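Local coordinates for NAD-dependent epimerase/dehydratase (Methylobacillus flagellatus KT, PDB 3GPI), which is of unknown function but probably binds a nicotinamide dinucleotide, as in other members of the NAD-dependent epimerase/dehydratase family, at residues S4-A9 with P64-Y69; S58-R63 with E97-Q102; W181-H186 with Q244-L249; P219-L224 with A239-Q244. All coordinates share one frame; numbering follows the deposited sequence.

Interaction 1. Residues S4-A9 with P64-Y69; sequences SKILIA and PEILVY
I6 to A9 and I66 to Y69 run side by side as parallel strands, 4.8 Å apart at the closest approach of their axes and inclined by 16°. L7 bonds through both its backbone polar atoms: its N donates to I66 O, and its O takes V68 N at 2.8 Å. A9 N adds a bond to V68 O. The packing is tight on both faces of this buried half. On one, I6 and I66 lie alongside each other, with I6 CD1 3.6 Å from I66 CB, and I6 CG2 reaches obliquely to V68 CG2. On the other, L7 CB rests on P64 CB, L7 CG meets L67 CD1, and A9 CB touches Y69 CD1 at 3.7 Å. At the partly exposed start, polar groups take over. K5 O accepts both I66 N and E65 N, the latter through a bent bond. The E65 chain, turned at chi2 (100°), brings OE1 back to K5 N, 2.9 Å away in an almost straight bond (178°). The two charged ends remain 4.5 Å apart from K5 NZ to E65 OE2, bridged by a water. Without the carboxylate, as with an alanine at E65, K5 N would probably lose this acceptor and the lysine ammonium its water-linked partner. These are neighbouring parallel strands of a Rossmann-type sheet: helix 13-24 covers I6, I8 and V68, helix 86-95 covers L67 and Y69, and strands 29-33 and 103-109 pair along the outer edges of the two.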
loop_
_atom_site.group_PDB
_atom_site.type_symbol
_atom_site.label_atom_id
_atom_site.label_comp_id
_atom_site.label_asym_id
_atom_site.label_seq_id
_atom_site.Cartn_x
_atom_site.Cartn_y
_atom_site.Cartn_z
ATOM N N SER A 4 -17.686 2.457 -12.686
ATOM C CA SER A 4 -17.513 3.611 -11.795
ATOM C C SER A 4 -16.378 4.535 -12.284
ATOM O O SER A 4 -15.341 4.070 -12.774
ATOM C CB SER A 4 -17.233 3.126 -10.377
ATOM O OG SER A 4 -16.160 2.188 -10.436
ATOM N N LYS A 5 -16.595 5.843 -12.135
ATOM C CA LYS A 5 -15.551 6.859 -12.359
ATOM C C LYS A 5 -14.723 6.927 -11.081
ATOM O O LYS A 5 -15.290 6.927 -9.968
ATOM C CB LYS A 5 -16.176 8.216 -12.633
ATOM C CG LYS A 5 -16.987 8.224 -13.928
ATOM C CD LYS A 5 -17.435 9.653 -14.187
ATOM C CE LYS A 5 -18.349 9.745 -15.375
ATOM N NZ LYS A 5 -19.743 9.425 -14.991
ATOM N N ILE A 6 -13.395 6.966 -11.228
ATOM C CA ILE A 6 -12.477 6.815 -10.102
ATOM C C ILE A 6 -11.574 8.016 -10.021
ATOM O O ILE A 6 -11.009 8.426 -11.028
ATOM C CB ILE A 6 -11.544 5.598 -10.307
ATOM C CG1 ILE A 6 -12.274 4.356 -10.827
ATOM C CG2 ILE A 6 -10.776 5.290 -9.031
ATOM C CD1 ILE A 6 -13.226 3.740 -9.860
ATOM N N LEU A 7 -11.456 8.582 -8.820
ATOM C CA LEU A 7 -10.417 9.583 -8.533
ATOM C C LEU A 7 -9.386 8.939 -7.633
ATOM O O LEU A 7 -9.747 8.384 -6.600
ATOM C CB LEU A 7 -11.031 10.789 -7.843
ATOM C CG LEU A 7 -10.043 11.832 -7.322
ATOM C CD1 LEU A 7 -9.141 12.390 -8.395
ATOM C CD2 LEU A 7 -10.855 12.931 -6.646
ATOM N N ILE A 8 -8.124 8.965 -8.072
ATOM C CA ILE A 8 -7.019 8.449 -7.251
ATOM C C ILE A 8 -6.232 9.655 -6.735
ATOM O O ILE A 8 -5.630 10.379 -7.546
ATOM C CB ILE A 8 -6.102 7.547 -8.083
ATOM C CG1 ILE A 8 -6.885 6.320 -8.613
ATOM C CG2 ILE A 8 -4.885 7.106 -7.232
ATOM C CD1 ILE A 8 -6.139 5.480 -9.638
ATOM N N ALA A 9 -6.271 9.899 -5.435
ATOM C CA ALA A 9 -5.511 11.001 -4.858
ATOM C C ALA A 9 -4.177 10.452 -4.419
ATOM O O ALA A 9 -4.112 9.628 -3.513
ATOM C CB ALA A 9 -6.223 11.601 -3.702
ATOM N N PRO A 64 -16.489 11.703 -9.223
ATOM C CA PRO A 64 -16.146 10.285 -9.073
ATOM C C PRO A 64 -17.206 9.538 -8.245
ATOM O O PRO A 64 -17.801 10.115 -7.327
ATOM C CB PRO A 64 -14.832 10.347 -8.276
ATOM C CG PRO A 64 -14.989 11.604 -7.434
ATOM C CD PRO A 64 -15.577 12.572 -8.442
ATOM N N GLU A 65 -17.411 8.257 -8.549
ATOM C CA GLU A 65 -18.162 7.381 -7.662
ATOM C C GLU A 65 -17.238 6.746 -6.633
ATOM O O GLU A 65 -17.708 6.325 -5.580
ATOM C CB GLU A 65 -18.827 6.282 -8.474
ATOM C CG GLU A 65 -20.161 6.752 -9.082
ATOM C CD GLU A 65 -20.113 7.151 -10.547
ATOM O OE1 GLU A 65 -19.245 6.676 -11.327
ATOM O OE2 GLU A 65 -21.026 7.921 -10.940
ATOM N N ILE A 66 -15.939 6.652 -6.946
ATOM C CA ILE A 66 -14.994 6.011 -6.051
ATOM C C ILE A 66 -13.791 6.925 -5.838
ATOM O O ILE A 66 -13.241 7.477 -6.808
ATOM C CB ILE A 66 -14.495 4.657 -6.625
ATOM C CG1 ILE A 66 -15.639 3.702 -6.930
ATOM C CG2 ILE A 66 -13.438 3.997 -5.723
ATOM C CD1 ILE A 66 -16.328 3.104 -5.735
ATOM N N LEU A 67 -13.414 7.131 -4.565
ATOM C CA LEU A 67 -12.141 7.767 -4.236
ATOM C C LEU A 67 -11.162 6.727 -3.741
ATOM O O LEU A 67 -11.517 5.972 -2.840
ATOM C CB LEU A 67 -12.354 8.811 -3.150
ATOM C CG LEU A 67 -11.082 9.440 -2.558
ATOM C CD1 LEU A 67 -10.284 10.232 -3.586
ATOM C CD2 LEU A 67 -11.480 10.332 -1.369
ATOM N N VAL A 68 -9.959 6.674 -4.331
ATOM C CA VAL A 68 -8.872 5.894 -3.740
ATOM C C VAL A 68 -7.866 6.908 -3.217
ATOM O O VAL A 68 -7.323 7.684 -4.005
ATOM C CB VAL A 68 -8.186 4.961 -4.779
ATOM C CG1 VAL A 68 -7.113 4.147 -4.088
ATOM C CG2 VAL A 68 -9.215 4.052 -5.411
ATOM N N TYR A 69 -7.651 6.919 -1.908
ATOM C CA TYR A 69 -6.795 7.918 -1.313
ATOM C C TYR A 69 -5.493 7.259 -0.890
ATOM O O TYR A 69 -5.495 6.430 0.011
ATOM C CB TYR A 69 -7.515 8.555 -0.121
ATOM C CG TYR A 69 -6.855 9.806 0.395
ATOM C CD1 TYR A 69 -7.168 11.042 -0.143
ATOM C CD2 TYR A 69 -5.900 9.736 1.407
ATOM C CE1 TYR A 69 -6.554 12.184 0.306
ATOM C CE2 TYR A 69 -5.295 10.881 1.885
ATOM C CZ TYR A 69 -5.618 12.094 1.320
ATOM O OH TYR A 69 -4.997 13.225 1.777
HETATM O O HOH W 1 -19.920 10.034 -12.342
#

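Interaction 2. Residues S58-R63 with E97-Q102; sequences SIVHLR and EGAPLQ
V60 and R63 meet the stretch from E97 to P100 where two surface loops run past each other, with R63 CA and A99 CA 4.6 Å apart. Residues 58-62 coil with helical backbone angles, and R63 leaves the coil in a left-handed conformation (phi 43°). Opposite, G98 adopts a positive phi of 117°, at which a side chain would jam against the preceding carbonyl, and P100 is the centre of an inverse gamma turn. V60 faces this second loop: its CG2, anti to the backbone N, lies 3.4 Å from E97 O and also meets A99 N and A99 CB. The R63 chain bends at chi3, and its guanidinium then serves in two ways. NH2 donates to G98 O at 2.9 Å, a bent bond (146°) with the oxygen tilted somewhat from the guanidinium plane. One face of the group lies against the P100 ring, whose CD sits 3.4 Å from NH1, offset toward the rim, while P100 CG also touches R63 O. With a glycine in place of P100 the ring against the guanidinium is gone, and the group would probably be freer to swing on its bond to G98 O. The loops that lead into strands 66-69 and 103-109 are thus joined by a single hydrogen bond and aliphatic contacts; within these two segments the charge of R63 is probably eased in part by the carbonyl dipole of G98.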
loop_
_atom_site.group_PDB
_atom_site.type_symbol
_atom_site.label_atom_id
_atom_site.label_comp_id
_atom_site.label_asym_id
_atom_site.label_seq_id
_atom_site.Cartn_x
_atom_site.Cartn_y
_atom_site.Cartn_z
ATOM N N SER A 58 -11.719 22.196 -8.077
ATOM C CA SER A 58 -12.088 21.646 -9.394
ATOM C C SER A 58 -12.470 20.168 -9.309
ATOM O O SER A 58 -13.119 19.629 -10.216
ATOM C CB SER A 58 -10.917 21.786 -10.374
ATOM O OG SER A 58 -9.938 20.792 -10.144
ATOM N N ILE A 59 -12.036 19.483 -8.265
ATOM C CA ILE A 59 -12.149 18.012 -8.288
ATOM C C ILE A 59 -13.593 17.501 -8.281
ATOM O O ILE A 59 -13.864 16.421 -8.822
ATOM C CB ILE A 59 -11.295 17.270 -7.210
ATOM C CG1 ILE A 59 -11.796 17.490 -5.772
ATOM C CG2 ILE A 59 -9.809 17.629 -7.359
ATOM C CD1 ILE A 59 -11.013 16.645 -4.758
ATOM N N VAL A 60 -14.530 18.231 -7.684
ATOM C CA VAL A 60 -15.916 17.776 -7.688
ATOM C C VAL A 60 -16.471 17.694 -9.098
ATOM O O VAL A 60 -17.417 16.915 -9.345
ATOM C CB VAL A 60 -16.791 18.653 -6.778
ATOM C CG1 VAL A 60 -17.158 19.984 -7.452
ATOM C CG2 VAL A 60 -18.035 17.910 -6.319
ATOM N N HIS A 61 -15.889 18.444 -10.034
ATOM C CA HIS A 61 -16.366 18.330 -11.426
ATOM C C HIS A 61 -16.055 16.980 -12.054
ATOM O O HIS A 61 -16.669 16.594 -13.067
ATOM C CB HIS A 61 -15.814 19.432 -12.285
ATOM C CG HIS A 61 -16.470 20.751 -12.069
ATOM N ND1 HIS A 61 -15.809 21.933 -12.306
ATOM C CD2 HIS A 61 -17.709 21.082 -11.625
ATOM C CE1 HIS A 61 -16.620 22.944 -12.025
ATOM N NE2 HIS A 61 -17.779 22.451 -11.610
ATOM N N LEU A 62 -15.112 16.250 -11.482
ATOM C CA LEU A 62 -14.837 14.898 -11.952
ATOM C C LEU A 62 -15.950 13.919 -11.606
ATOM O O LEU A 62 -16.043 12.833 -12.177
ATOM C CB LEU A 62 -13.532 14.372 -11.343
ATOM C CG LEU A 62 -12.275 15.142 -11.734
ATOM C CD1 LEU A 62 -11.117 14.703 -10.815
ATOM C CD2 LEU A 62 -11.962 14.902 -13.195
ATOM N N ARG A 63 -16.786 14.296 -10.662
ATOM C CA ARG A 63 -17.894 13.461 -10.206
ATOM C C ARG A 63 -17.526 11.977 -10.023
ATOM O O ARG A 63 -18.178 11.098 -10.569
ATOM C CB ARG A 63 -19.093 13.623 -11.166
ATOM C CG ARG A 63 -19.611 15.059 -11.124
ATOM C CD ARG A 63 -20.981 15.244 -11.785
ATOM N NE ARG A 63 -21.975 14.391 -11.126
ATOM C CZ ARG A 63 -22.439 14.570 -9.897
ATOM N NH1 ARG A 63 -23.275 13.676 -9.387
ATOM N NH2 ARG A 63 -22.141 15.640 -9.181
ATOM N N GLU A 97 -17.791 17.242 -1.818
ATOM C CA GLU A 97 -19.186 17.474 -1.543
ATOM C C GLU A 97 -19.868 17.889 -2.844
ATOM O O GLU A 97 -19.585 18.946 -3.478
ATOM C CB GLU A 97 -19.410 18.496 -0.417
ATOM C CG GLU A 97 -20.859 18.577 0.056
ATOM C CD GLU A 97 -21.008 19.121 1.470
ATOM O OE1 GLU A 97 -22.100 18.983 2.059
ATOM O OE2 GLU A 97 -20.028 19.678 1.991
ATOM N N GLY A 98 -20.797 17.039 -3.221
ATOM C CA GLY A 98 -21.542 17.174 -4.466
ATOM C C GLY A 98 -21.287 16.013 -5.418
ATOM O O GLY A 98 -22.094 15.780 -6.312
ATOM N N ALA A 99 -20.144 15.335 -5.284
ATOM C CA ALA A 99 -19.852 14.177 -6.140
ATOM C C ALA A 99 -20.741 13.014 -5.715
ATOM O O ALA A 99 -21.152 12.920 -4.556
ATOM C CB ALA A 99 -18.376 13.765 -5.982
ATOM N N PRO A 100 -21.014 12.085 -6.630
ATOM C CA PRO A 100 -21.852 10.922 -6.397
ATOM C C PRO A 100 -21.005 9.818 -5.762
ATOM O O PRO A 100 -20.984 8.685 -6.230
ATOM C CB PRO A 100 -22.297 10.565 -7.803
ATOM C CG PRO A 100 -21.103 10.891 -8.632
ATOM C CD PRO A 100 -20.549 12.170 -8.013
ATOM N N LEU A 101 -20.321 10.177 -4.688
ATOM C CA LEU A 101 -19.349 9.283 -4.081
ATOM C C LEU A 101 -20.022 8.099 -3.386
ATOM O O LEU A 101 -20.879 8.277 -2.509
ATOM C CB LEU A 101 -18.515 10.113 -3.096
ATOM C CG LEU A 101 -17.278 9.467 -2.473
ATOM C CD1 LEU A 101 -16.314 9.152 -3.593
ATOM C CD2 LEU A 101 -16.630 10.456 -1.484
ATOM N N GLN A 102 -19.634 6.891 -3.784
ATOM C CA GLN A 102 -20.216 5.659 -3.247
ATOM C C GLN A 102 -19.267 4.908 -2.321
ATOM O O GLN A 102 -19.707 4.103 -1.506
ATOM C CB GLN A 102 -20.607 4.726 -4.388
ATOM C CG GLN A 102 -21.755 5.266 -5.241
ATOM C CD GLN A 102 -21.974 4.440 -6.492
ATOM O OE1 GLN A 102 -21.020 3.913 -7.087
ATOM N NE2 GLN A 102 -23.229 4.362 -6.932
#

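Interaction 3. Residues W181-H186 with Q244-L249; sequences WTNRIH and QGNKKL. With EDO (1,2-ethanediol), chain C; EDO (1,2-ethanediol), chain B.
W181 and N183 of strand 181-186, part of the main sheet of this Rossmann-type fold, hold segment 244-249, irregular until it enters strand 248-249 at its end. Hydrogen bonds replace regular strand pairing. W181 N donates to G245 O, and N246 ND2 returns a bond of 3.0 Å to W181 O, coming from above the carbonyl plane although the oxygen lies in the amide plane of N246. The N183 amide uses both ends: ND2 gives a nearly straight bond (169°) to K247 O at 2.9 Å, and OD1 accepts L249 N at 3.0 Å. These two bonds fix the rotation of the amide, and a water also donates to OD1 while linking it to L249 O. K247 NZ donates to N246 OD1 and, beyond the segments, to Y113 O; the indole NE1 is bonded to E118. Apolar contacts add to these bonds. L249 CD1 packs on N183 CG, and K248 crosses obliquely over one face of the indole in a CH-pi contact, its CD 3.6 Å from the centroid of the six-membered ring and 5° off the normal. Among bound groups, a 1,2-ethanediol, probably from the crystallisation liquor, lies beside the two asparagines: N246 ND2 donates to its O2 at 3.0 Å, and its O1 bonds to N183 O at 3.2 Å.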
loop_
_atom_site.group_PDB
_atom_site.type_symbol
_atom_site.label_atom_id
_atom_site.label_comp_id
_atom_site.label_asym_id
_atom_site.label_seq_id
_atom_site.Cartn_x
_atom_site.Cartn_y
_atom_site.Cartn_z
ATOM N N TRP A 181 10.820 -9.820 12.257
ATOM C CA TRP A 181 9.869 -10.196 11.217
ATOM C C TRP A 181 9.626 -9.080 10.216
ATOM O O TRP A 181 9.595 -7.894 10.559
ATOM C CB TRP A 181 8.534 -10.569 11.861
ATOM C CG TRP A 181 8.630 -11.851 12.596
ATOM C CD1 TRP A 181 8.815 -12.011 13.955
ATOM C CD2 TRP A 181 8.620 -13.158 12.035
ATOM N NE1 TRP A 181 8.875 -13.343 14.261
ATOM C CE2 TRP A 181 8.756 -14.081 13.108
ATOM C CE3 TRP A 181 8.450 -13.655 10.724
ATOM C CZ2 TRP A 181 8.773 -15.469 12.908
ATOM C CZ3 TRP A 181 8.454 -15.045 10.529
ATOM C CH2 TRP A 181 8.609 -15.929 11.616
ATOM N N THR A 182 9.487 -9.470 8.947
ATOM C CA THR A 182 9.172 -8.516 7.885
ATOM C C THR A 182 7.966 -9.018 7.099
ATOM O O THR A 182 7.850 -10.239 6.816
ATOM C CB THR A 182 10.393 -8.279 6.937
ATOM O OG1 THR A 182 10.781 -9.511 6.290
ATOM C CG2 THR A 182 11.584 -7.701 7.703
ATOM N N ASN A 183 7.116 -8.063 6.729
ATOM C CA ASN A 183 5.851 -8.314 6.027
ATOM C C ASN A 183 5.875 -7.455 4.798
ATOM O O ASN A 183 6.315 -6.303 4.829
ATOM C CB ASN A 183 4.675 -7.922 6.893
ATOM C CG ASN A 183 4.607 -8.713 8.184
ATOM O OD1 ASN A 183 4.099 -9.826 8.223
ATOM N ND2 ASN A 183 5.150 -8.137 9.247
ATOM N N ARG A 184 5.386 -8.012 3.704
ATOM C CA ARG A 184 5.465 -7.279 2.408
ATOM C C ARG A 184 4.269 -7.499 1.493
ATOM O O ARG A 184 3.534 -8.476 1.631
ATOM C CB ARG A 184 6.722 -7.693 1.608
ATOM C CG ARG A 184 6.650 -9.145 1.098
ATOM C CD ARG A 184 7.981 -9.785 0.621
ATOM N NE ARG A 184 8.969 -9.436 1.627
ATOM C CZ ARG A 184 8.942 -9.874 2.870
ATOM N NH1 ARG A 184 8.171 -10.891 3.232
ATOM N NH2 ARG A 184 9.740 -9.314 3.740
ATOM N N ILE A 185 4.092 -6.570 0.562
ATOM C CA ILE A 185 3.116 -6.711 -0.500
ATOM C C ILE A 185 3.771 -6.148 -1.745
ATOM O O ILE A 185 4.337 -5.073 -1.736
ATOM C CB ILE A 185 1.773 -5.985 -0.119
ATOM C CG1 ILE A 185 0.673 -6.237 -1.172
ATOM C CG2 ILE A 185 1.984 -4.498 0.114
ATOM C CD1 ILE A 185 0.068 -7.687 -1.139
ATOM N N HIS A 186 3.659 -6.875 -2.853
ATOM C CA HIS A 186 4.189 -6.360 -4.096
ATOM C C HIS A 186 3.268 -5.247 -4.602
ATOM O O HIS A 186 2.035 -5.361 -4.519
ATOM C CB HIS A 186 4.203 -7.492 -5.123
ATOM C CG HIS A 186 4.983 -7.179 -6.372
ATOM N ND1 HIS A 186 4.539 -6.282 -7.335
ATOM C CD2 HIS A 186 6.168 -7.664 -6.816
ATOM C CE1 HIS A 186 5.429 -6.234 -8.316
ATOM N NE2 HIS A 186 6.419 -7.070 -8.032
ATOM N N GLN A 244 13.496 -12.104 16.414
ATOM C CA GLN A 244 12.824 -11.293 17.412
ATOM C C GLN A 244 12.558 -9.891 16.881
ATOM O O GLN A 244 13.434 -9.245 16.319
ATOM C CB GLN A 244 13.677 -11.253 18.703
ATOM C CG GLN A 244 12.937 -10.647 19.871
ATOM C CD GLN A 244 13.180 -9.172 19.986
ATOM O OE1 GLN A 244 14.326 -8.712 19.894
ATOM N NE2 GLN A 244 12.107 -8.406 20.205
ATOM N N GLY A 245 11.316 -9.433 17.021
ATOM C CA GLY A 245 10.976 -8.078 16.665
ATOM C C GLY A 245 9.862 -7.947 15.625
ATOM O O GLY A 245 9.611 -8.856 14.829
ATOM N N ASN A 246 9.169 -6.814 15.690
ATOM C CA ASN A 246 8.046 -6.517 14.812
ATOM C C ASN A 246 6.929 -7.550 15.031
ATOM O O ASN A 246 6.698 -7.924 16.183
ATOM C CB ASN A 246 8.483 -6.412 13.344
ATOM C CG ASN A 246 7.473 -5.651 12.502
ATOM O OD1 ASN A 246 6.776 -4.734 12.970
ATOM N ND2 ASN A 246 7.359 -6.049 11.260
ATOM N N LYS A 247 6.250 -8.040 13.987
ATOM C CA LYS A 247 5.126 -8.981 14.160
ATOM C C LYS A 247 4.873 -9.680 12.865
ATOM O O LYS A 247 5.468 -9.312 11.857
ATOM C CB LYS A 247 3.844 -8.244 14.583
ATOM C CG LYS A 247 3.315 -7.297 13.507
ATOM C CD LYS A 247 3.730 -5.878 13.719
ATOM C CE LYS A 247 3.528 -5.115 12.404
ATOM N NZ LYS A 247 4.002 -3.735 12.496
ATOM N N LYS A 248 3.991 -10.669 12.890
ATOM C CA LYS A 248 3.581 -11.353 11.662
ATOM C C LYS A 248 2.178 -10.919 11.378
ATOM O O LYS A 248 1.346 -10.840 12.263
ATOM C CB LYS A 248 3.622 -12.874 11.835
ATOM C CG LYS A 248 5.042 -13.401 12.097
ATOM C CD LYS A 248 5.067 -14.907 12.386
ATOM C CE LYS A 248 4.484 -15.212 13.764
ATOM N NZ LYS A 248 4.831 -16.587 14.261
ATOM N N LEU A 249 1.912 -10.622 10.123
ATOM C CA LEU A 249 0.582 -10.179 9.743
ATOM C C LEU A 249 -0.109 -11.193 8.851
ATOM O O LEU A 249 0.445 -11.669 7.854
ATOM C CB LEU A 249 0.713 -8.828 9.027
ATOM C CG LEU A 249 1.271 -7.683 9.839
ATOM C CD1 LEU A 249 1.806 -6.577 8.948
ATOM C CD2 LEU A 249 0.206 -7.183 10.786
HETATM C C1 EDO C . 7.447 -5.589 8.340
HETATM O O1 EDO C . 8.260 -5.355 7.224
HETATM C C2 EDO C . 6.089 -5.009 8.135
HETATM O O2 EDO C . 5.315 -4.959 9.297
HETATM C C1 EDO B . 10.459 -5.940 1.955
HETATM O O1 EDO B . 10.403 -7.008 1.071
HETATM C C2 EDO B . 10.214 -6.632 3.252
HETATM O O2 EDO B . 11.413 -6.494 3.963
HETATM O O HOH W 2 2.640 -10.780 6.023
#

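Interaction 4. Residues P219-L224 with A239-Q244; sequences PVHDLL and ATPPVQ
H221 and P241 meet at about a right angle, the proline ring standing over one face of the imidazole. P241 CD lies 3.6 Å from the ring centroid and 13° off its normal, a CH-pi contact placed over the middle of the ring, while P241 CG leans toward NE2 and CE1. H221 CG is anti to the carbonyl carbon (chi1 -80°), which turns the ring toward the 239-244 segment. Its rotation is fixed by NE2, which is hydrogen-bonded to P176 O. Beside it, T240 directs its methyl to the helix: CG2 sits 3.8 Å from H221 CB and equally far from D222 OD1. The T240 hydroxyl takes another course, with chi1 of 55° setting OG1 between the backbone N and the carbonyl carbon. There it lies 2.7 Å from a water that donates to D222 OD1 at 2.8 Å, so the two side chains are joined through solvent. All this occurs at the first turn of helix 220-230, with P219 in the N-cap position and the extended, proline-rich connection toward strand 248-249 passing across it. P219 crosses V243 obliquely, its CG wedged against both methyls, with 3.6 Å from P219 CG to V243 CG2. Both residues also pack on W181 of strand 181-186. Between the helix start and the connection lies N179, whose OD1 accepts H221 N and whose ND2 donates to P241 O; no direct hydrogen bond links 219-224 to 239-244.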
loop_
_atom_site.group_PDB
_atom_site.type_symbol
_atom_site.label_atom_id
_atom_site.label_comp_id
_atom_site.label_asym_id
_atom_site.label_seq_id
_atom_site.Cartn_x
_atom_site.Cartn_y
_atom_site.Cartn_z
ATOM N N PRO A 219 11.803 -13.511 8.886
ATOM C CA PRO A 219 12.795 -12.682 9.545
ATOM C C PRO A 219 13.694 -12.019 8.502
ATOM O O PRO A 219 14.022 -12.649 7.478
ATOM C CB PRO A 219 13.614 -13.708 10.354
ATOM C CG PRO A 219 12.685 -14.856 10.581
ATOM C CD PRO A 219 11.930 -14.925 9.254
ATOM N N VAL A 220 14.104 -10.788 8.770
ATOM C CA VAL A 220 14.821 -9.988 7.771
ATOM C C VAL A 220 16.121 -10.695 7.318
ATOM O O VAL A 220 16.496 -10.633 6.164
ATOM C CB VAL A 220 15.058 -8.526 8.252
ATOM C CG1 VAL A 220 16.061 -8.454 9.431
ATOM C CG2 VAL A 220 15.462 -7.621 7.116
ATOM N N HIS A 221 16.797 -11.382 8.231
ATOM C CA HIS A 221 18.014 -12.074 7.831
ATOM C C HIS A 221 17.770 -13.226 6.895
ATOM O O HIS A 221 18.606 -13.513 6.062
ATOM C CB HIS A 221 18.838 -12.537 9.067
ATOM C CG HIS A 221 19.659 -11.437 9.667
ATOM N ND1 HIS A 221 21.025 -11.373 9.495
ATOM C CD2 HIS A 221 19.308 -10.348 10.404
ATOM C CE1 HIS A 221 21.478 -10.290 10.106
ATOM N NE2 HIS A 221 20.465 -9.655 10.666
ATOM N N ASP A 222 16.622 -13.886 7.016
ATOM C CA ASP A 222 16.336 -14.935 6.057
ATOM C C ASP A 222 16.100 -14.357 4.666
ATOM O O ASP A 222 16.522 -14.938 3.667
ATOM C CB ASP A 222 15.110 -15.749 6.475
ATOM C CG ASP A 222 15.372 -16.667 7.663
ATOM O OD1 ASP A 222 16.537 -16.826 8.083
ATOM O OD2 ASP A 222 14.369 -17.202 8.153
ATOM N N LEU A 223 15.438 -13.213 4.582
ATOM C CA LEU A 223 15.206 -12.581 3.293
ATOM C C LEU A 223 16.530 -12.096 2.702
ATOM O O LEU A 223 16.796 -12.337 1.531
ATOM C CB LEU A 223 14.234 -11.405 3.474
ATOM C CG LEU A 223 13.981 -10.618 2.198
ATOM C CD1 LEU A 223 13.395 -11.489 1.057
ATOM C CD2 LEU A 223 13.050 -9.457 2.450
ATOM N N LEU A 224 17.352 -11.456 3.526
ATOM C CA LEU A 224 18.642 -10.934 3.055
ATOM C C LEU A 224 19.546 -12.063 2.585
ATOM O O LEU A 224 20.149 -11.921 1.539
ATOM C CB LEU A 224 19.295 -10.084 4.133
ATOM C CG LEU A 224 18.633 -8.757 4.412
ATOM C CD1 LEU A 224 19.145 -8.223 5.763
ATOM C CD2 LEU A 224 18.874 -7.760 3.255
ATOM N N ALA A 239 24.404 -19.685 11.928
ATOM C CA ALA A 239 23.087 -19.258 12.413
ATOM C C ALA A 239 22.854 -17.778 12.133
ATOM O O ALA A 239 23.760 -16.977 12.201
ATOM C CB ALA A 239 22.989 -19.507 13.898
ATOM N N THR A 240 21.611 -17.427 11.800
ATOM C CA THR A 240 21.193 -16.028 11.839
ATOM C C THR A 240 21.025 -15.580 13.284
ATOM O O THR A 240 20.985 -16.411 14.206
ATOM C CB THR A 240 19.852 -15.839 11.125
ATOM O OG1 THR A 240 18.905 -16.736 11.700
ATOM C CG2 THR A 240 19.956 -16.169 9.654
ATOM N N PRO A 241 20.934 -14.268 13.524
ATOM C CA PRO A 241 20.642 -13.822 14.882
ATOM C C PRO A 241 19.274 -14.377 15.310
ATOM O O PRO A 241 18.457 -14.715 14.464
ATOM C CB PRO A 241 20.622 -12.304 14.754
ATOM C CG PRO A 241 21.363 -12.008 13.473
ATOM C CD PRO A 241 21.043 -13.141 12.578
ATOM N N PRO A 242 19.030 -14.550 16.610
ATOM C CA PRO A 242 17.719 -14.970 17.068
ATOM C C PRO A 242 16.583 -14.115 16.455
ATOM O O PRO A 242 16.704 -12.873 16.305
ATOM C CB PRO A 242 17.806 -14.763 18.624
ATOM C CG PRO A 242 18.967 -13.909 18.836
ATOM C CD PRO A 242 19.934 -14.242 17.742
ATOM N N VAL A 243 15.507 -14.799 16.082
ATOM C CA VAL A 243 14.365 -14.144 15.452
ATOM C C VAL A 243 13.585 -13.423 16.535
ATOM O O VAL A 243 13.068 -14.064 17.473
ATOM C CB VAL A 243 13.481 -15.169 14.747
ATOM C CG1 VAL A 243 12.213 -14.497 14.179
ATOM C CG2 VAL A 243 14.268 -15.877 13.644
ATOM N N GLN A 244 13.496 -12.104 16.414
ATOM C CA GLN A 244 12.824 -11.293 17.412
ATOM C C GLN A 244 12.558 -9.891 16.881
ATOM O O GLN A 244 13.434 -9.245 16.319
ATOM C CB GLN A 244 13.677 -11.253 18.703
ATOM C CG GLN A 244 12.937 -10.647 19.871
ATOM C CD GLN A 244 13.180 -9.172 19.986
ATOM O OE1 GLN A 244 14.326 -8.712 19.894
ATOM N NE2 GLN A 244 12.107 -8.406 20.205
HETATM O O HOH W 3 16.394 -16.233 10.857
#

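In the fold
The four contacts form two pairs on opposite sides of the chain's centre. Interactions 1 and 2 have centres 9 Å apart and alternate along the chain; they touch where E65 O meets Q102 N, so the loops of interaction 2 lie at the entry to the parallel strands of interaction 1. Interactions 3 and 4, centres 12 Å apart, share Q244, and T182 packs on V220; in sequence, interaction 4 falls between the two segments of interaction 3. Interactions 1 and 3 reach the same mixed sheet, their centres 30 Å apart: interaction 1 joins strands of the part that probably binds the dinucleotide, and interaction 3 ties the later segment 244-249 to strand 181-186.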